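Local coordinates for glutathione S-transferase family protein (Populus trichocarpa, PDB 5F06) that binds glutathione and, as a Phi-family glutathione transferase, probably conjugates it to electrophilic substrates with release of a halide, at residues 68-73 and 166-171; 152-155 and 159-162. One frame throughout, in Å; residues are numbered along the deposited sequence. Where two conformers were deposited one is given.

Interaction 1. Residues 68-73 and 166-171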
ATOM      1  N   ALA A  68      -0.060  -8.376   1.956  1.00  8.66           N
ATOM      2  CA  ALA A  68       1.140  -8.948   2.568  1.00  9.53           C
ATOM      3  C   ALA A  68       1.099 -10.463   2.394  1.00  9.09           C
ATOM      4  O   ALA A  68       2.118 -11.112   2.133  1.00  8.17           O
ATOM      5  CB  ALA A  68       1.238  -8.577   4.040  1.00  9.87           C
ATOM      6  N   ILE A  69      -0.097 -11.022   2.524  1.00  8.74           N
ATOM      7  CA  ILE A  69      -0.275 -12.461   2.412  1.00  9.24           C
ATOM      8  C   ILE A  69      -0.039 -12.916   0.974  1.00  9.13           C
ATOM      9  O   ILE A  69       0.634 -13.912   0.735  1.00  9.13           O
ATOM     10  CB  ILE A  69      -1.683 -12.888   2.877  1.00  9.57           C
ATOM     11  CG1 ILE A  69      -1.851 -12.602   4.372  1.00 10.21           C
ATOM     12  CG2 ILE A  69      -1.904 -14.366   2.610  1.00 11.57           C
ATOM     13  CD1 ILE A  69      -3.287 -12.697   4.878  1.00 11.63           C
ATOM     14  N   THR A  70      -0.583 -12.184   0.011  1.00  9.97           N
ATOM     15  CA  THR A  70      -0.376 -12.533  -1.392  1.00  9.72           C
ATOM     16  C   THR A  70       1.097 -12.409  -1.777  1.00 10.29           C
ATOM     17  O   THR A  70       1.633 -13.265  -2.480  1.00 10.41           O
ATOM     18  CB  THR A  70      -1.211 -11.655  -2.336  1.00 10.15           C
ATOM     19  OG1 THR A  70      -0.922 -10.270  -2.097  1.00  9.68           O
ATOM     20  CG2 THR A  70      -2.707 -11.916  -2.143  1.00 11.26           C
ATOM     21  N   SER A  71       1.739 -11.340  -1.317  1.00 10.33           N
ATOM     22  CA  SER A  71       3.147 -11.099  -1.608  1.00 12.86           C
ATOM     23  C   SER A  71       4.011 -12.221  -1.029  1.00 11.75           C
ATOM     24  O   SER A  71       4.932 -12.719  -1.682  1.00 12.47           O
ATOM     25  CB  SER A  71       3.581  -9.737  -1.046  1.00 14.33           C
ATOM     26  OG  SER A  71       4.928  -9.439  -1.371  1.00 16.43           O
ATOM     27  N   TYR A  72       3.703 -12.618   0.199  1.00 11.15           N
ATOM     28  CA  TYR A  72       4.388 -13.734   0.839  1.00 12.21           C
ATOM     29  C   TYR A  72       4.249 -15.013   0.017  1.00 11.36           C
ATOM     30  O   TYR A  72       5.242 -15.665  -0.314  1.00 11.58           O
ATOM     31  CB  TYR A  72       3.831 -13.955   2.245  1.00 11.40           C
ATOM     32  CG  TYR A  72       4.414 -15.157   2.926  1.00 11.32           C
ATOM     33  CD1 TYR A  72       5.756 -15.186   3.283  1.00 11.92           C
ATOM     34  CD2 TYR A  72       3.632 -16.266   3.216  1.00 10.52           C
ATOM     35  CE1 TYR A  72       6.303 -16.281   3.907  1.00 13.39           C
ATOM     36  CE2 TYR A  72       4.174 -17.374   3.844  1.00 10.24           C
ATOM     37  CZ  TYR A  72       5.510 -17.373   4.186  1.00 12.97           C
ATOM     38  OH  TYR A  72       6.069 -18.465   4.813  1.00 13.19           O
ATOM     39  N   ILE A  73       3.009 -15.359  -0.307  0.74 10.53           N
ATOM     40  CA  ILE A  73       2.713 -16.558  -1.084  0.74 10.57           C
ATOM     41  C   ILE A  73       3.403 -16.511  -2.448  0.74 10.99           C
ATOM     42  O   ILE A  73       4.026 -17.488  -2.873  0.74 10.62           O
ATOM     43  CB  ILE A  73       1.188 -16.721  -1.263  0.74 10.70           C
ATOM     44  CG1 ILE A  73       0.540 -17.044   0.087  0.74 10.73           C
ATOM     45  CG2 ILE A  73       0.863 -17.819  -2.269  0.74 12.32           C
ATOM     46  CD1 ILE A  73      -0.976 -16.953   0.082  0.74 10.67           C
ATOM     47  N   ASP A 166      -2.275  -6.665 -11.367  1.00 10.09           N
ATOM     48  CA  ASP A 166      -3.632  -6.814 -11.880  1.00 10.38           C
ATOM     49  C   ASP A 166      -4.510  -7.553 -10.876  1.00 11.25           C
ATOM     50  O   ASP A 166      -5.634  -7.136 -10.591  1.00 12.03           O
ATOM     51  CB  ASP A 166      -3.625  -7.559 -13.213  1.00 10.65           C
ATOM     52  CG  ASP A 166      -2.591  -7.020 -14.174  1.00 10.29           C
ATOM     53  OD1 ASP A 166      -2.883  -6.026 -14.877  1.00  9.46           O
ATOM     54  OD2 ASP A 166      -1.483  -7.597 -14.220  1.00 10.99           O
ATOM     55  N   LEU A 167      -3.979  -8.652 -10.347  1.00  9.48           N
ATOM     56  CA  LEU A 167      -4.712  -9.517  -9.429  1.00 10.04           C
ATOM     57  C   LEU A 167      -5.332  -8.745  -8.270  1.00  9.52           C
ATOM     58  O   LEU A 167      -6.490  -8.981  -7.903  1.00  8.42           O
ATOM     59  CB  LEU A 167      -3.783 -10.609  -8.886  1.00  9.57           C
ATOM     60  CG  LEU A 167      -4.429 -11.659  -7.973  1.00  8.34           C
ATOM     61  CD1 LEU A 167      -3.743 -13.004  -8.144  1.00  8.91           C
ATOM     62  CD2 LEU A 167      -4.411 -11.242  -6.499  1.00  8.18           C
ATOM     63  N   HIS A 168      -4.569  -7.824  -7.690  1.00  8.92           N
ATOM     64  CA  HIS A 168      -5.044  -7.101  -6.519  1.00  9.31           C
ATOM     65  C   HIS A 168      -6.301  -6.282  -6.806  1.00  9.47           C
ATOM     66  O   HIS A 168      -7.023  -5.927  -5.879  1.00  9.84           O
ATOM     67  CB  HIS A 168      -3.944  -6.194  -5.963  1.00  8.81           C
ATOM     68  CG  HIS A 168      -2.898  -6.933  -5.195  1.00  8.16           C
ATOM     69  ND1 HIS A 168      -1.747  -6.332  -4.735  1.00  9.35           N
ATOM     70  CD2 HIS A 168      -2.831  -8.229  -4.802  1.00  8.27           C
ATOM     71  CE1 HIS A 168      -1.013  -7.226  -4.094  1.00  9.42           C
ATOM     72  NE2 HIS A 168      -1.647  -8.383  -4.119  1.00  8.71           N
ATOM     73  N   HIS A 169      -6.568  -6.011  -8.083  1.00  9.56           N
ATOM     74  CA  HIS A 169      -7.732  -5.212  -8.492  1.00 10.00           C
ATOM     75  C   HIS A 169      -9.033  -6.011  -8.572  1.00  9.78           C
ATOM     76  O   HIS A 169     -10.116  -5.435  -8.667  1.00 10.30           O
ATOM     77  CB  HIS A 169      -7.497  -4.582  -9.865  1.00  8.67           C
ATOM     78  CG  HIS A 169      -6.448  -3.520  -9.884  1.00 10.18           C
ATOM     79  ND1 HIS A 169      -5.100  -3.803  -9.875  1.00 10.62           N
ATOM     80  CD2 HIS A 169      -6.548  -2.171  -9.929  1.00 11.13           C
ATOM     81  CE1 HIS A 169      -4.415  -2.676  -9.907  1.00 11.30           C
ATOM     82  NE2 HIS A 169      -5.269  -1.670  -9.943  1.00 10.90           N
ATOM     83  N   LEU A 170      -8.929  -7.331  -8.567  1.00  8.37           N
ATOM     84  CA  LEU A 170     -10.072  -8.167  -8.913  1.00  9.92           C
ATOM     85  C   LEU A 170     -11.264  -8.030  -7.955  1.00  9.56           C
ATOM     86  O   LEU A 170     -12.389  -7.840  -8.414  1.00  9.78           O
ATOM     87  CB  LEU A 170      -9.645  -9.638  -9.002  1.00 11.18           C
ATOM     88  CG  LEU A 170      -8.890 -10.029 -10.281  1.00 10.88           C
ATOM     89  CD1 LEU A 170      -8.278 -11.412 -10.130  1.00 11.94           C
ATOM     90  CD2 LEU A 170      -9.797  -9.992 -11.513  1.00 11.57           C
ATOM     91  N   PRO A 171     -11.032  -8.113  -6.632  1.00  9.78           N
ATOM     92  CA  PRO A 171     -12.212  -8.235  -5.762  1.00 10.18           C
ATOM     93  C   PRO A 171     -13.087  -6.980  -5.685  1.00  9.85           C
ATOM     94  O   PRO A 171     -14.294  -7.114  -5.864  1.00 10.05           O
ATOM     95  CB  PRO A 171     -11.606  -8.560  -4.388  1.00  9.54           C
ATOM     96  CG  PRO A 171     -10.248  -9.068  -4.671  1.00  9.56           C
ATOM     97  CD  PRO A 171      -9.783  -8.315  -5.879  1.00 10.18           C
TER
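The imidazole of His168 meets Thr70 edgewise, at the NE2 corner of the ring and not over a face. Thr70 OG1 lies close to the ring plane and forms a hydrogen bond of 2.9 Å with His168 NE2. It sits slightly off centre at that corner, 3.6 Å from His168 CE1 against 3.9 Å from CD2. Behind the hydroxyl, Thr70 CB is also in the plane, 3.8 Å from His168 NE2, while the methyl CG2 barely reaches the ring. Glu103 of helix 90-120 also touches His168.

Two torsions bring the groups together. With chi1 at 56°, OG1 of Thr70 is tucked between its backbone N and carbonyl carbon, where it also bonds to Arg67 O one turn back. His168 carries CG beside its own backbone N (chi1 -77°), which lets the ring reach across to the helix 66-76, although its CB is not aimed there and the nearest CA atoms, Thr70 and His168, are 8.8 Å apart. The imidazole springs from a type I turn spanning Leu167 to Leu170, whose His168 carbonyl receives Arg15 NE. A leucine in place of His168 would probably leave the buried Thr70 hydroxyl without its mate across the domain boundary.

The bond joins the thioredoxin-like N-terminal domain to the all-helical C-terminal domain of the transferase fold. The same helix 66-76 faces the second subunit, where Ser71 OG bonds to Lys97 NZ of that chain. Arg67, which binds glutathione, has its side chain about 4 Å from that of His168. Chemically, one buried polar bond, with Arg67 O as a second partner of the hydroxyl, links the two domains near the glutathione site and gives NE2 and OG1 polar partners within the interior.

Interaction 2. Residues 152-155 and 159-162; sequences SSTK and GDFY
Asp160 closes a short loop by turning its carboxylate back onto the backbone of Thr154 and Lys155. Its OD1 accepts the amide of Lys155 N at 2.8 Å, with an N-H...O angle of 157° and the donor arriving nearly in line with the C-O bond. The same oxygen presses on Thr154 CA at 3.2 Å, making this the tight part of the contact. Asp160 reaches there because its CG stands beside its own backbone N, with chi1 at -71°. Next to it, Thr154 CB rests on the carbonyl carbon of Gly159 at 3.6 Å. The hydroxyl of Thr154 has other partners, Tyr156 O and Lys150 NZ. Gly159 has a backbone conformation in which a CB would be jammed against the preceding carbonyl oxygen, and a side chain would strike the ring of Phe161, one face of which overlies Gly159 N.

The other carboxylate oxygen looks to solvent. Asp160 OD2 accepts a hydrogen bond from a water at 2.7 Å, and this water donates as well to Ser153 O, carrying the link back to Ser153 through a bridging water. The lysine chain crosses the aspartate at about a right angle with its CG near OD1, then bends away, so that Lys155 NZ ends 6.7 Å from Asp160 OD1; at that separation any attraction between the two charges is probably weak and falls short of a salt bridge.

The contact thus pinches a surface loop just after helix 130-153, in the helical C-terminal domain and away from the glutathione site. Beyond the pinch the chain turns inward: Phe161 packs on Glu92 and Val96 of helix 90-120 and makes a cation-pi contact with Arg86, whereas Tyr162 touches Ile198 of helix 189-198 before helix 164-167 begins.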
ATOM      1  N   SER A 152      -3.431   0.734 -23.236  1.00 16.17           N
ATOM      2  CA  SER A 152      -3.353   0.907 -24.682  1.00 18.04           C
ATOM      3  C   SER A 152      -1.954   0.537 -25.172  1.00 19.27           C
ATOM      4  O   SER A 152      -1.764   0.202 -26.338  1.00 19.74           O
ATOM      5  CB  SER A 152      -3.690   2.348 -25.080  1.00 17.76           C
ATOM      6  OG  SER A 152      -5.034   2.669 -24.763  1.00 18.92           O
ATOM      7  N   SER A 153      -0.986   0.595 -24.262  1.00 20.98           N
ATOM      8  CA  SER A 153       0.412   0.305 -24.575  1.00 22.68           C
ATOM      9  C   SER A 153       0.779  -1.154 -24.295  1.00 21.38           C
ATOM     10  O   SER A 153       1.496  -1.785 -25.072  1.00 20.97           O
ATOM     11  CB  SER A 153       1.327   1.230 -23.770  1.00 24.60           C
ATOM     12  OG  SER A 153       2.632   0.690 -23.656  1.00 29.42           O
ATOM     13  N   THR A 154       0.285  -1.677 -23.176  1.00 17.57           N
ATOM     14  CA  THR A 154       0.595  -3.041 -22.742  1.00 17.90           C
ATOM     15  C   THR A 154      -0.690  -3.792 -22.402  1.00 18.41           C
ATOM     16  O   THR A 154      -1.701  -3.175 -22.064  1.00 18.72           O
ATOM     17  CB  THR A 154       1.536  -3.047 -21.513  1.00 16.93           C
ATOM     18  OG1 THR A 154       0.955  -2.286 -20.445  1.00 16.08           O
ATOM     19  CG2 THR A 154       2.895  -2.453 -21.872  1.00 17.71           C
ATOM     20  N   LYS A 155      -0.648  -5.119 -22.494  1.00 16.29           N
ATOM     21  CA  LYS A 155      -1.835  -5.939 -22.269  1.00 16.10           C
ATOM     22  C   LYS A 155      -2.368  -5.795 -20.846  1.00 14.07           C
ATOM     23  O   LYS A 155      -3.581  -5.785 -20.625  1.00 13.84           O
ATOM     24  CB  LYS A 155      -1.532  -7.412 -22.547  1.00 20.43           C
ATOM     25  CG  LYS A 155      -1.483  -7.781 -24.021  1.00 30.17           C
ATOM     26  CD  LYS A 155      -1.494  -9.292 -24.234  1.00 37.80           C
ATOM     27  CE  LYS A 155      -2.779  -9.938 -23.723  1.00 42.50           C
ATOM     28  NZ  LYS A 155      -4.009  -9.250 -24.221  1.00 45.63           N
ATOM     29  N   GLY A 159       2.931  -4.599 -17.703  1.00 12.09           N
ATOM     30  CA  GLY A 159       3.566  -5.050 -18.929  1.00 13.56           C
ATOM     31  C   GLY A 159       2.655  -5.987 -19.701  1.00 13.75           C
ATOM     32  O   GLY A 159       1.461  -6.078 -19.408  1.00 12.77           O
ATOM     33  N   ASP A 160       3.218  -6.687 -20.685  1.00 15.05           N
ATOM     34  CA  ASP A 160       2.451  -7.622 -21.508  1.00 16.66           C
ATOM     35  C   ASP A 160       2.381  -8.999 -20.847  1.00 17.48           C
ATOM     36  O   ASP A 160       2.513 -10.028 -21.506  1.00 20.70           O
ATOM     37  CB  ASP A 160       3.068  -7.726 -22.910  1.00 18.08           C
ATOM     38  CG  ASP A 160       2.854  -6.467 -23.736  1.00 18.72           C
ATOM     39  OD1 ASP A 160       1.735  -5.911 -23.700  1.00 18.62           O
ATOM     40  OD2 ASP A 160       3.804  -6.030 -24.418  1.00 19.25           O
ATOM     41  N   PHE A 161       2.177  -8.997 -19.533  1.00 15.43           N
ATOM     42  CA  PHE A 161       2.016 -10.220 -18.750  1.00 15.29           C
ATOM     43  C   PHE A 161       1.090  -9.942 -17.577  1.00 14.13           C
ATOM     44  O   PHE A 161       1.140  -8.863 -16.982  1.00 12.29           O
ATOM     45  CB  PHE A 161       3.365 -10.725 -18.237  1.00 15.19           C
ATOM     46  CG  PHE A 161       4.164  -9.670 -17.526  1.00 13.87           C
ATOM     47  CD1 PHE A 161       3.981  -9.437 -16.171  1.00 12.96           C
ATOM     48  CD2 PHE A 161       5.082  -8.893 -18.218  1.00 14.31           C
ATOM     49  CE1 PHE A 161       4.704  -8.459 -15.522  1.00 12.56           C
ATOM     50  CE2 PHE A 161       5.808  -7.914 -17.570  1.00 13.81           C
ATOM     51  CZ  PHE A 161       5.617  -7.698 -16.221  1.00 13.01           C
ATOM     52  N   TYR A 162       0.236 -10.907 -17.254  1.00 15.35           N
ATOM     53  CA  TYR A 162      -0.563 -10.833 -16.041  1.00 13.73           C
ATOM     54  C   TYR A 162       0.371 -10.865 -14.833  1.00 12.47           C
ATOM     55  O   TYR A 162       1.374 -11.580 -14.844  1.00 12.62           O
ATOM     56  CB  TYR A 162      -1.558 -11.987 -15.992  1.00 13.80           C
ATOM     57  CG  TYR A 162      -2.499 -11.967 -14.809  1.00 13.61           C
ATOM     58  CD1 TYR A 162      -3.527 -11.037 -14.730  1.00 13.18           C
ATOM     59  CD2 TYR A 162      -2.374 -12.893 -13.783  1.00 14.79           C
ATOM     60  CE1 TYR A 162      -4.396 -11.025 -13.660  1.00 13.84           C
ATOM     61  CE2 TYR A 162      -3.238 -12.887 -12.705  1.00 15.30           C
ATOM     62  CZ  TYR A 162      -4.247 -11.955 -12.649  1.00 15.64           C
ATOM     63  OH  TYR A 162      -5.110 -11.955 -11.576  1.00 15.65           O
TER
HETATM   64  O   HOH W   1       3.820  -3.547 -25.387  1.00 20.57           O

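Interaction 1 lies near the centre of the chain and interaction 2 on its surface, their centres about 18 Å apart. The first joins elements of two domains, widely separated in sequence, through a side-chain pair shielded from water; the second stays within one loop of the helical domain and relies on a carboxylate, a backbone amide and a bridging water. Their later segments are nevertheless close in sequence: the loop gathered by 152-155 and 159-162 runs directly into helix 164-167, which leads to the turn carrying the imidazole. Tyr162 provides one physical connection, its OH lying 3.3 Å from Leu167 CA and also packing against Leu170.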